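Local coordinates for protein kappa-carrageenase (Pseudoalteromonas carrageenovora, PDB 1DYP) that hydrolyses the beta-1,4 linkages inside kappa-carrageenan chains, between D-galactose 4-sulfate and 3,6-anhydro-D-galactose, with its family 16 glycoside hydrolase catalytic domain, at residues A28-E36 with S86-T94; Y97-S108 with P188-V199. The protein carries 1 engineered substitution. All blocks are in the same frame, centred on the assembly; numbering follows the deposited sequence.

Contact 1 (A28-E36 with S86-T94)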
loop_
_atom_site.group_PDB
_atom_site.type_symbol
_atom_site.label_atom_id
_atom_site.label_comp_id
_atom_site.label_asym_id
_atom_site.label_seq_id
_atom_site.Cartn_x
_atom_site.Cartn_y
_atom_site.Cartn_z
ATOM N N ALA A 28 9.365 -0.412 -16.650
ATOM C CA ALA A 28 9.505 0.950 -16.145
ATOM C C ALA A 28 8.628 1.964 -16.878
ATOM O O ALA A 28 8.553 3.127 -16.485
ATOM C CB ALA A 28 10.965 1.378 -16.211
ATOM N N THR A 29 7.975 1.540 -17.952
ATOM C CA THR A 29 7.092 2.443 -18.676
ATOM C C THR A 29 5.769 2.463 -17.926
ATOM O O THR A 29 5.114 3.498 -17.804
ATOM C CB THR A 29 6.840 1.957 -20.116
ATOM O OG1 THR A 29 8.047 2.070 -20.875
ATOM C CG2 THR A 29 5.737 2.783 -20.776
ATOM N N LYS A 30 5.406 1.302 -17.395
ATOM C CA LYS A 30 4.160 1.131 -16.670
ATOM C C LYS A 30 4.286 1.493 -15.197
ATOM O O LYS A 30 3.386 2.113 -14.626
ATOM C CB LYS A 30 3.697 -0.321 -16.808
ATOM C CG LYS A 30 2.371 -0.642 -16.137
ATOM C CD LYS A 30 1.980 -2.098 -16.375
ATOM C CE LYS A 30 1.693 -2.359 -17.851
ATOM N NZ LYS A 30 1.316 -3.778 -18.100
ATOM N N TRP A 31 5.409 1.115 -14.592
ATOM C CA TRP A 31 5.629 1.371 -13.173
ATOM C C TRP A 31 6.776 2.304 -12.843
ATOM O O TRP A 31 7.806 2.316 -13.515
ATOM C CB TRP A 31 5.906 0.066 -12.422
ATOM C CG TRP A 31 4.928 -1.010 -12.681
ATOM C CD1 TRP A 31 5.021 -1.995 -13.621
ATOM C CD2 TRP A 31 3.675 -1.200 -12.018
ATOM N NE1 TRP A 31 3.899 -2.786 -13.586
ATOM C CE2 TRP A 31 3.056 -2.320 -12.613
ATOM C CE3 TRP A 31 3.012 -0.529 -10.980
ATOM C CZ2 TRP A 31 1.803 -2.788 -12.205
ATOM C CZ3 TRP A 31 1.766 -0.993 -10.575
ATOM C CH2 TRP A 31 1.175 -2.112 -11.186
ATOM N N ASN A 32 6.585 3.074 -11.779
ATOM C CA ASN A 32 7.619 3.964 -11.277
ATOM C C ASN A 32 8.203 3.146 -10.124
ATOM O O ASN A 32 7.530 2.920 -9.113
ATOM C CB ASN A 32 7.012 5.258 -10.744
ATOM C CG ASN A 32 8.063 6.235 -10.268
ATOM O OD1 ASN A 32 9.142 5.834 -9.832
ATOM N ND2 ASN A 32 7.751 7.521 -10.336
ATOM N N PHE A 33 9.438 2.683 -10.287
ATOM C CA PHE A 33 10.090 1.860 -9.270
ATOM C C PHE A 33 10.941 2.638 -8.267
ATOM O O PHE A 33 11.703 2.052 -7.502
ATOM C CB PHE A 33 10.943 0.785 -9.948
ATOM C CG PHE A 33 10.142 -0.218 -10.735
ATOM C CD1 PHE A 33 9.367 -1.174 -10.084
ATOM C CD2 PHE A 33 10.166 -0.213 -12.125
ATOM C CE1 PHE A 33 8.627 -2.111 -10.808
ATOM C CE2 PHE A 33 9.431 -1.145 -12.858
ATOM C CZ PHE A 33 8.661 -2.096 -12.200
ATOM N N GLN A 34 10.816 3.957 -8.276
ATOM C CA GLN A 34 11.556 4.791 -7.338
ATOM C C GLN A 34 10.792 6.098 -7.207
ATOM O O GLN A 34 11.165 7.119 -7.783
ATOM C CB GLN A 34 12.980 5.037 -7.840
ATOM C CG GLN A 34 13.874 5.711 -6.810
ATOM C CD GLN A 34 15.334 5.720 -7.216
ATOM O OE1 GLN A 34 15.972 4.669 -7.322
ATOM N NE2 GLN A 34 15.875 6.912 -7.447
ATOM N N THR A 35 9.705 6.039 -6.447
ATOM C CA THR A 35 8.824 7.177 -6.230
ATOM C C THR A 35 9.342 8.147 -5.179
ATOM O O THR A 35 10.452 7.998 -4.667
ATOM C CB THR A 35 7.438 6.703 -5.778
ATOM O OG1 THR A 35 7.538 6.125 -4.470
ATOM C CG2 THR A 35 6.897 5.657 -6.746
ATOM N N GLU A 36 8.520 9.141 -4.863
ATOM C CA GLU A 36 8.879 10.127 -3.857
ATOM C C GLU A 36 9.063 9.376 -2.543
ATOM O O GLU A 36 8.386 8.378 -2.295
ATOM C CB GLU A 36 7.776 11.189 -3.732
ATOM C CG GLU A 36 6.493 10.781 -2.987
ATOM C CD GLU A 36 5.599 9.791 -3.734
ATOM O OE1 GLU A 36 5.753 9.614 -4.963
ATOM O OE2 GLU A 36 4.712 9.200 -3.078
ATOM N N SER A 86 14.074 0.386 0.547
ATOM C CA SER A 86 13.110 -0.638 0.181
ATOM C C SER A 86 12.672 -0.530 -1.266
ATOM O O SER A 86 13.185 0.298 -2.022
ATOM C CB SER A 86 11.896 -0.577 1.106
ATOM O OG SER A 86 11.164 -1.787 1.031
ATOM N N GLY A 87 11.716 -1.373 -1.640
ATOM C CA GLY A 87 11.232 -1.397 -3.007
ATOM C C GLY A 87 9.781 -1.001 -3.172
ATOM O O GLY A 87 8.945 -1.224 -2.294
ATOM N N VAL A 88 9.488 -0.414 -4.326
ATOM C CA VAL A 88 8.145 0.036 -4.648
ATOM C C VAL A 88 7.893 -0.040 -6.147
ATOM O O VAL A 88 8.820 0.053 -6.958
ATOM C CB VAL A 88 7.928 1.506 -4.194
ATOM C CG1 VAL A 88 8.950 2.412 -4.872
ATOM C CG2 VAL A 88 6.508 1.963 -4.526
ATOM N N ALA A 89 6.629 -0.246 -6.498
ATOM C CA ALA A 89 6.182 -0.281 -7.886
ATOM C C ALA A 89 4.878 0.507 -7.840
ATOM O O ALA A 89 3.875 0.034 -7.305
ATOM C CB ALA A 89 5.930 -1.714 -8.343
ATOM N N LYS A 90 4.908 1.724 -8.374
ATOM C CA LYS A 90 3.739 2.604 -8.378
ATOM C C LYS A 90 3.294 2.831 -9.818
ATOM O O LYS A 90 4.072 3.311 -10.641
ATOM C CB LYS A 90 4.114 3.937 -7.726
ATOM C CG LYS A 90 3.011 4.985 -7.681
ATOM C CD LYS A 90 3.599 6.308 -7.198
ATOM C CE LYS A 90 2.575 7.429 -7.135
ATOM N NZ LYS A 90 3.230 8.699 -6.683
ATOM N N SER A 91 2.046 2.495 -10.129
ATOM C CA SER A 91 1.568 2.667 -11.495
ATOM C C SER A 91 1.550 4.134 -11.877
ATOM O O SER A 91 1.181 4.992 -11.074
ATOM C CB SER A 91 0.165 2.068 -11.674
ATOM O OG SER A 91 -0.837 2.858 -11.052
ATOM N N ARG A 92 1.966 4.425 -13.102
ATOM C CA ARG A 92 1.959 5.802 -13.559
ATOM C C ARG A 92 0.514 6.196 -13.842
ATOM O O ARG A 92 0.124 7.349 -13.646
ATOM C CB ARG A 92 2.835 5.952 -14.803
ATOM C CG ARG A 92 4.307 5.670 -14.516
ATOM C CD ARG A 92 5.176 5.859 -15.747
ATOM N NE ARG A 92 6.533 5.352 -15.542
ATOM C CZ ARG A 92 7.442 5.923 -14.757
ATOM N NH1 ARG A 92 7.152 7.033 -14.094
ATOM N NH2 ARG A 92 8.645 5.378 -14.633
ATOM N N ALA A 93 -0.281 5.227 -14.284
ATOM C CA ALA A 93 -1.692 5.463 -14.569
ATOM C C ALA A 93 -2.477 5.515 -13.262
ATOM O O ALA A 93 -2.068 4.936 -12.254
ATOM C CB ALA A 93 -2.237 4.357 -15.459
ATOM N N THR A 94 -3.610 6.208 -13.287
ATOM C CA THR A 94 -4.448 6.334 -12.104
ATOM C C THR A 94 -5.862 5.862 -12.391
ATOM O O THR A 94 -6.245 5.657 -13.543
ATOM C CB THR A 94 -4.542 7.796 -11.617
ATOM O OG1 THR A 94 -5.240 8.579 -12.594
ATOM C CG2 THR A 94 -3.156 8.381 -11.393
HETATM O O HOH W 1 0.744 2.632 -15.390
HETATM O O HOH W 2 11.878 0.022 -5.789
#

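Contact 2 (Y97-S108 with P188-V199)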
loop_
_atom_site.group_PDB
_atom_site.type_symbol
_atom_site.label_atom_id
_atom_site.label_comp_id
_atom_site.label_asym_id
_atom_site.label_seq_id
_atom_site.Cartn_x
_atom_site.Cartn_y
_atom_site.Cartn_z
ATOM N N TYR A 97 -12.614 3.369 -9.435
ATOM C CA TYR A 97 -13.519 2.229 -9.425
ATOM C C TYR A 97 -12.999 1.045 -10.225
ATOM O O TYR A 97 -12.366 1.208 -11.271
ATOM C CB TYR A 97 -14.891 2.657 -9.948
ATOM C CG TYR A 97 -15.317 3.990 -9.390
ATOM C CD1 TYR A 97 -15.240 4.247 -8.021
ATOM C CD2 TYR A 97 -15.728 5.021 -10.232
ATOM C CE1 TYR A 97 -15.551 5.500 -7.503
ATOM C CE2 TYR A 97 -16.043 6.280 -9.724
ATOM C CZ TYR A 97 -15.948 6.512 -8.361
ATOM O OH TYR A 97 -16.216 7.762 -7.854
ATOM N N GLY A 98 -13.265 -0.151 -9.712
ATOM C CA GLY A 98 -12.835 -1.362 -10.381
ATOM C C GLY A 98 -12.447 -2.433 -9.387
ATOM O O GLY A 98 -12.457 -2.204 -8.175
ATOM N N TYR A 99 -12.124 -3.616 -9.895
ATOM C CA TYR A 99 -11.708 -4.704 -9.029
ATOM C C TYR A 99 -10.201 -4.843 -9.173
ATOM O O TYR A 99 -9.678 -4.899 -10.289
ATOM C CB TYR A 99 -12.382 -6.013 -9.421
ATOM C CG TYR A 99 -12.010 -7.131 -8.484
ATOM C CD1 TYR A 99 -12.514 -7.171 -7.185
ATOM C CD2 TYR A 99 -11.104 -8.117 -8.869
ATOM C CE1 TYR A 99 -12.126 -8.163 -6.293
ATOM C CE2 TYR A 99 -10.707 -9.110 -7.984
ATOM C CZ TYR A 99 -11.223 -9.125 -6.699
ATOM O OH TYR A 99 -10.831 -10.101 -5.818
ATOM N N TYR A 100 -9.512 -4.889 -8.038
ATOM C CA TYR A 100 -8.060 -4.995 -8.012
ATOM C C TYR A 100 -7.645 -6.259 -7.285
ATOM O O TYR A 100 -8.243 -6.626 -6.279
ATOM C CB TYR A 100 -7.448 -3.806 -7.276
ATOM C CG TYR A 100 -7.846 -2.450 -7.796
ATOM C CD1 TYR A 100 -9.109 -1.917 -7.529
ATOM C CD2 TYR A 100 -6.942 -1.672 -8.516
ATOM C CE1 TYR A 100 -9.455 -0.638 -7.961
ATOM C CE2 TYR A 100 -7.275 -0.399 -8.950
ATOM C CZ TYR A 100 -8.528 0.113 -8.668
ATOM O OH TYR A 100 -8.842 1.387 -9.070
ATOM N N GLU A 101 -6.596 -6.907 -7.775
ATOM C CA GLU A 101 -6.128 -8.126 -7.144
ATOM C C GLU A 101 -4.640 -8.336 -7.350
ATOM O O GLU A 101 -4.110 -8.098 -8.429
ATOM C CB GLU A 101 -6.898 -9.323 -7.704
ATOM C CG GLU A 101 -6.454 -10.670 -7.178
ATOM C CD GLU A 101 -7.295 -11.800 -7.739
ATOM O OE1 GLU A 101 -8.514 -11.825 -7.459
ATOM O OE2 GLU A 101 -6.739 -12.656 -8.460
ATOM N N ALA A 102 -3.962 -8.771 -6.296
ATOM C CA ALA A 102 -2.539 -9.057 -6.380
ATOM C C ALA A 102 -2.301 -10.375 -5.659
ATOM O O ALA A 102 -2.913 -10.645 -4.625
ATOM C CB ALA A 102 -1.723 -7.941 -5.734
ATOM N N ARG A 103 -1.439 -11.203 -6.235
ATOM C CA ARG A 103 -1.092 -12.496 -5.654
ATOM C C ARG A 103 0.246 -12.222 -4.993
ATOM O O ARG A 103 1.259 -12.040 -5.669
ATOM C CB ARG A 103 -0.970 -13.549 -6.754
ATOM C CG ARG A 103 -0.730 -14.943 -6.224
ATOM C CD ARG A 103 -1.404 -15.985 -7.096
ATOM N NE ARG A 103 -1.303 -17.309 -6.498
ATOM C CZ ARG A 103 -0.227 -18.086 -6.573
ATOM N NH1 ARG A 103 0.851 -17.680 -7.232
ATOM N NH2 ARG A 103 -0.226 -19.267 -5.974
ATOM N N ILE A 104 0.236 -12.192 -3.664
ATOM C CA ILE A 104 1.418 -11.840 -2.891
ATOM C C ILE A 104 1.882 -12.847 -1.852
ATOM O O ILE A 104 1.084 -13.556 -1.247
ATOM C CB ILE A 104 1.155 -10.502 -2.149
ATOM C CG1 ILE A 104 0.867 -9.396 -3.164
ATOM C CG2 ILE A 104 2.329 -10.147 -1.247
ATOM C CD1 ILE A 104 0.297 -8.135 -2.548
ATOM N N LYS A 105 3.195 -12.880 -1.657
ATOM C CA LYS A 105 3.827 -13.721 -0.654
ATOM C C LYS A 105 4.556 -12.714 0.227
ATOM O O LYS A 105 5.335 -11.901 -0.269
ATOM C CB LYS A 105 4.823 -14.670 -1.309
ATOM C CG LYS A 105 5.561 -15.583 -0.355
ATOM C CD LYS A 105 6.418 -16.504 -1.198
ATOM C CE LYS A 105 7.242 -17.459 -0.394
ATOM N NZ LYS A 105 7.980 -18.324 -1.356
ATOM N N GLY A 106 4.283 -12.748 1.526
ATOM C CA GLY A 106 4.920 -11.811 2.431
ATOM C C GLY A 106 6.395 -12.075 2.652
ATOM O O GLY A 106 6.917 -13.123 2.267
ATOM N N ALA A 107 7.076 -11.109 3.261
ATOM C CA ALA A 107 8.500 -11.242 3.561
ATOM C C ALA A 107 8.629 -12.221 4.724
ATOM O O ALA A 107 7.766 -12.266 5.597
ATOM C CB ALA A 107 9.087 -9.885 3.941
ATOM N N SER A 108 9.705 -13.002 4.741
ATOM C CA SER A 108 9.893 -13.993 5.796
ATOM C C SER A 108 10.133 -13.387 7.173
ATOM O O SER A 108 9.706 -13.938 8.181
ATOM C CB SER A 108 11.057 -14.923 5.447
ATOM O OG SER A 108 12.288 -14.226 5.462
ATOM N N PRO A 188 0.784 -15.454 6.112
ATOM C CA PRO A 188 0.967 -14.786 4.819
ATOM C C PRO A 188 2.370 -14.867 4.230
ATOM O O PRO A 188 2.587 -14.465 3.091
ATOM C CB PRO A 188 0.541 -13.353 5.109
ATOM C CG PRO A 188 0.971 -13.167 6.526
ATOM C CD PRO A 188 0.561 -14.472 7.188
ATOM N N ARG A 189 3.314 -15.393 5.003
ATOM C CA ARG A 189 4.689 -15.524 4.537
ATOM C C ARG A 189 4.883 -16.865 3.839
ATOM O O ARG A 189 5.932 -17.121 3.248
ATOM C CB ARG A 189 5.650 -15.425 5.720
ATOM C CG ARG A 189 5.544 -14.122 6.486
ATOM C CD ARG A 189 6.396 -14.165 7.737
ATOM N NE ARG A 189 5.895 -15.158 8.681
ATOM C CZ ARG A 189 6.461 -15.416 9.853
ATOM N NH1 ARG A 189 7.554 -14.762 10.221
ATOM N NH2 ARG A 189 5.920 -16.313 10.666
ATOM N N ASN A 190 3.865 -17.715 3.910
ATOM C CA ASN A 190 3.934 -19.032 3.296
ATOM C C ASN A 190 3.153 -19.104 1.993
ATOM O O ASN A 190 1.923 -19.061 1.989
ATOM C CB ASN A 190 3.396 -20.094 4.251
ATOM C CG ASN A 190 3.720 -21.496 3.786
ATOM O OD1 ASN A 190 4.852 -21.961 3.933
ATOM N ND2 ASN A 190 2.737 -22.172 3.199
ATOM N N ASP A 191 3.876 -19.233 0.888
ATOM C CA ASP A 191 3.257 -19.321 -0.426
ATOM C C ASP A 191 2.538 -18.022 -0.770
ATOM O O ASP A 191 2.537 -17.065 0.007
ATOM C CB ASP A 191 2.256 -20.479 -0.471
ATOM C CG ASP A 191 2.177 -21.132 -1.839
ATOM O OD1 ASP A 191 2.307 -20.423 -2.857
ATOM O OD2 ASP A 191 1.971 -22.362 -1.896
ATOM N N PHE A 192 1.912 -18.005 -1.937
ATOM C CA PHE A 192 1.199 -16.830 -2.396
ATOM C C PHE A 192 -0.278 -16.883 -2.062
ATOM O O PHE A 192 -0.881 -17.952 -2.010
ATOM C CB PHE A 192 1.376 -16.668 -3.904
ATOM C CG PHE A 192 2.781 -16.350 -4.312
ATOM C CD1 PHE A 192 3.752 -17.346 -4.365
ATOM C CD2 PHE A 192 3.145 -15.042 -4.607
ATOM C CE1 PHE A 192 5.068 -17.040 -4.707
ATOM C CE2 PHE A 192 4.456 -14.723 -4.950
ATOM C CZ PHE A 192 5.422 -15.725 -4.999
ATOM N N HIS A 193 -0.849 -15.711 -1.828
ATOM C CA HIS A 193 -2.263 -15.588 -1.514
ATOM C C HIS A 193 -2.789 -14.401 -2.293
ATOM O O HIS A 193 -2.023 -13.526 -2.689
ATOM C CB HIS A 193 -2.438 -15.399 -0.010
ATOM C CG HIS A 193 -1.967 -16.576 0.784
ATOM N ND1 HIS A 193 -2.771 -17.664 1.050
ATOM C CD2 HIS A 193 -0.743 -16.883 1.276
ATOM C CE1 HIS A 193 -2.062 -18.591 1.667
ATOM N NE2 HIS A 193 -0.829 -18.144 1.816
ATOM N N THR A 194 -4.094 -14.377 -2.527
ATOM C CA THR A 194 -4.682 -13.294 -3.297
ATOM C C THR A 194 -5.355 -12.262 -2.415
ATOM O O THR A 194 -6.148 -12.592 -1.533
ATOM C CB THR A 194 -5.698 -13.834 -4.315
ATOM O OG1 THR A 194 -6.805 -14.426 -3.626
ATOM C CG2 THR A 194 -5.039 -14.877 -5.198
ATOM N N TYR A 195 -5.017 -11.007 -2.672
ATOM C CA TYR A 195 -5.548 -9.881 -1.926
ATOM C C TYR A 195 -6.241 -8.970 -2.925
ATOM O O TYR A 195 -5.621 -8.479 -3.868
ATOM C CB TYR A 195 -4.393 -9.155 -1.237
ATOM C CG TYR A 195 -3.662 -10.040 -0.254
ATOM C CD1 TYR A 195 -4.138 -10.211 1.046
ATOM C CD2 TYR A 195 -2.525 -10.750 -0.640
ATOM C CE1 TYR A 195 -3.503 -11.069 1.938
ATOM C CE2 TYR A 195 -1.878 -11.614 0.248
ATOM C CZ TYR A 195 -2.376 -11.767 1.532
ATOM O OH TYR A 195 -1.752 -12.621 2.413
ATOM N N GLY A 196 -7.531 -8.746 -2.727
ATOM C CA GLY A 196 -8.241 -7.906 -3.665
ATOM C C GLY A 196 -9.206 -6.938 -3.033
ATOM O O GLY A 196 -9.514 -7.014 -1.843
ATOM N N VAL A 197 -9.676 -6.004 -3.844
ATOM C CA VAL A 197 -10.636 -5.030 -3.379
ATOM C C VAL A 197 -11.503 -4.607 -4.549
ATOM O O VAL A 197 -11.025 -4.455 -5.673
ATOM C CB VAL A 197 -9.945 -3.785 -2.766
ATOM C CG1 VAL A 197 -9.252 -2.970 -3.845
ATOM C CG2 VAL A 197 -10.971 -2.943 -2.023
ATOM N N ASN A 198 -12.796 -4.471 -4.291
ATOM C CA ASN A 198 -13.709 -4.026 -5.320
ATOM C C ASN A 198 -14.112 -2.628 -4.901
ATOM O O ASN A 198 -14.638 -2.425 -3.805
ATOM C CB ASN A 198 -14.938 -4.924 -5.406
ATOM C CG ASN A 198 -15.820 -4.564 -6.578
ATOM O OD1 ASN A 198 -15.322 -4.198 -7.640
ATOM N ND2 ASN A 198 -17.131 -4.675 -6.400
ATOM N N VAL A 199 -13.845 -1.666 -5.771
ATOM C CA VAL A 199 -14.161 -0.278 -5.486
ATOM C C VAL A 199 -15.249 0.239 -6.415
ATOM O O VAL A 199 -15.124 0.152 -7.635
ATOM C CB VAL A 199 -12.906 0.614 -5.659
ATOM C CG1 VAL A 199 -13.205 2.035 -5.223
ATOM C CG2 VAL A 199 -11.741 0.039 -4.857
HETATM O O HOH W 3 2.081 -20.736 -5.520
HETATM O O HOH W 4 -3.005 -17.523 -4.496
HETATM O O HOH W 5 0.522 -13.656 1.418
HETATM O O HOH W 6 8.264 -15.523 3.015
#

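Contact 1 (A28-E36 with S86-T94)
T35 and K90 make the tightest spot here: the methyl CG2 of T35 lies against the lysine chain, 3.4 Å from K90 CB and equally near K90 CD, closer than carbons usually sit. K90 can run past it because its chain is fully extended, with CG anti to the backbone N (chi1 179°), which carries NZ on to E36. There NZ and OE1 of E36 form a salt bridge at 3.2 Å, the hydrogen bond within it weak; NZ and the other carboxylate oxygen, E36 OE2, both hydrogen-bond to the hydroxyl of Y120. On the buried side of the sheet, W31 brings the CE3-CZ3 rim of its ring against S91, CZ3 lying 3.6 Å from S91 CB, while A89 CB meets F33 CE1 at 3.7 Å and rests with that ring on L55. The indole N-H of W31 is taken by D21. The backbones pair only briefly, N32 and K90 exchanging two hydrogen bonds, and R92 N adds one to K30 O; strand 31-32 is thereby added to the long strand 75-95 of the beta-sandwich of family 16, a concanavalin-like jelly roll. Beyond N32 the chain leaves the strand through an Asx turn, OD1 of N32 accepting from the backbone N of Q34. The other end is more open and is held by polar groups. R92, on the exposed side, turns back over 28-32 and grips the carbonyl of A28 side-on, NE and NH2 both reaching that one oxygen, NH2 at 2.9 Å from A28 O, with that oxygen practically in the guanidinium plane. One face of the guanidinium lies over CA of N32, and NH1 stands 3.8 Å from N32 ND2, the amide and guanidinium planes 31° apart. Close by, a water donates to K30 O and accepts from A93 N.

Contact 2 (Y97-S108 with P188-V199)
The F192 ring carries K105 CB over the centre of one face, a CH-pi contact of 3.7 Å to the centroid, and has D191 OD1 at its edge. F192 CB in turn sits 3.4 Å from R103 CZ, centred over one face of the guanidinium, whose edge meets a water shared with D191. These groups gather at one end of a regular antiparallel pair, strands 98-105 and 193-199 of the family 16 beta-sandwich, with D191 and F192 just ahead of the second strand. Extended from CG anti to its backbone N (chi1 179°), K105 lays CD near the ring's far rim. An alanine in place of F192 is likely to leave the K105 chain without its aromatic platform and freer to swing, although CB would still touch R103. On the face bearing A102 and I104, Y195 sets its ring edge toward I104 O, CD2 lying 4.0 Å from I104 CB; further along, Y100 and V197 lie side by side. G196 faces E101 as a non-hydrogen-bonded pair, and a CB there would clash with Y99 OH and Y100 O. Past the strands, G106 N bonds to P188 O, and one water donates to both I104 O and P188 O while accepting from Y195 OH at 2.7 Å.

Contact 1 and contact 2 follow one another along the chain: strand 75-95 leads directly into strand 98-105, yet their centres are about 18 Å apart and the two share no further touch. Strand 258-270 ties them together, pairing with 98-105 and, through strand 54-70, reaching 75-95. Both come within about 10 Å of catalytic side chains. In contact 1 the side chain of E36 is about 10 Å from that of the nucleophile E137; in contact 2 those of V197 and Y195 are about 8 Å and 9 Å from D139 and the proton donor E142. A cadmium ion lies about 4 Å from the R103 side chain.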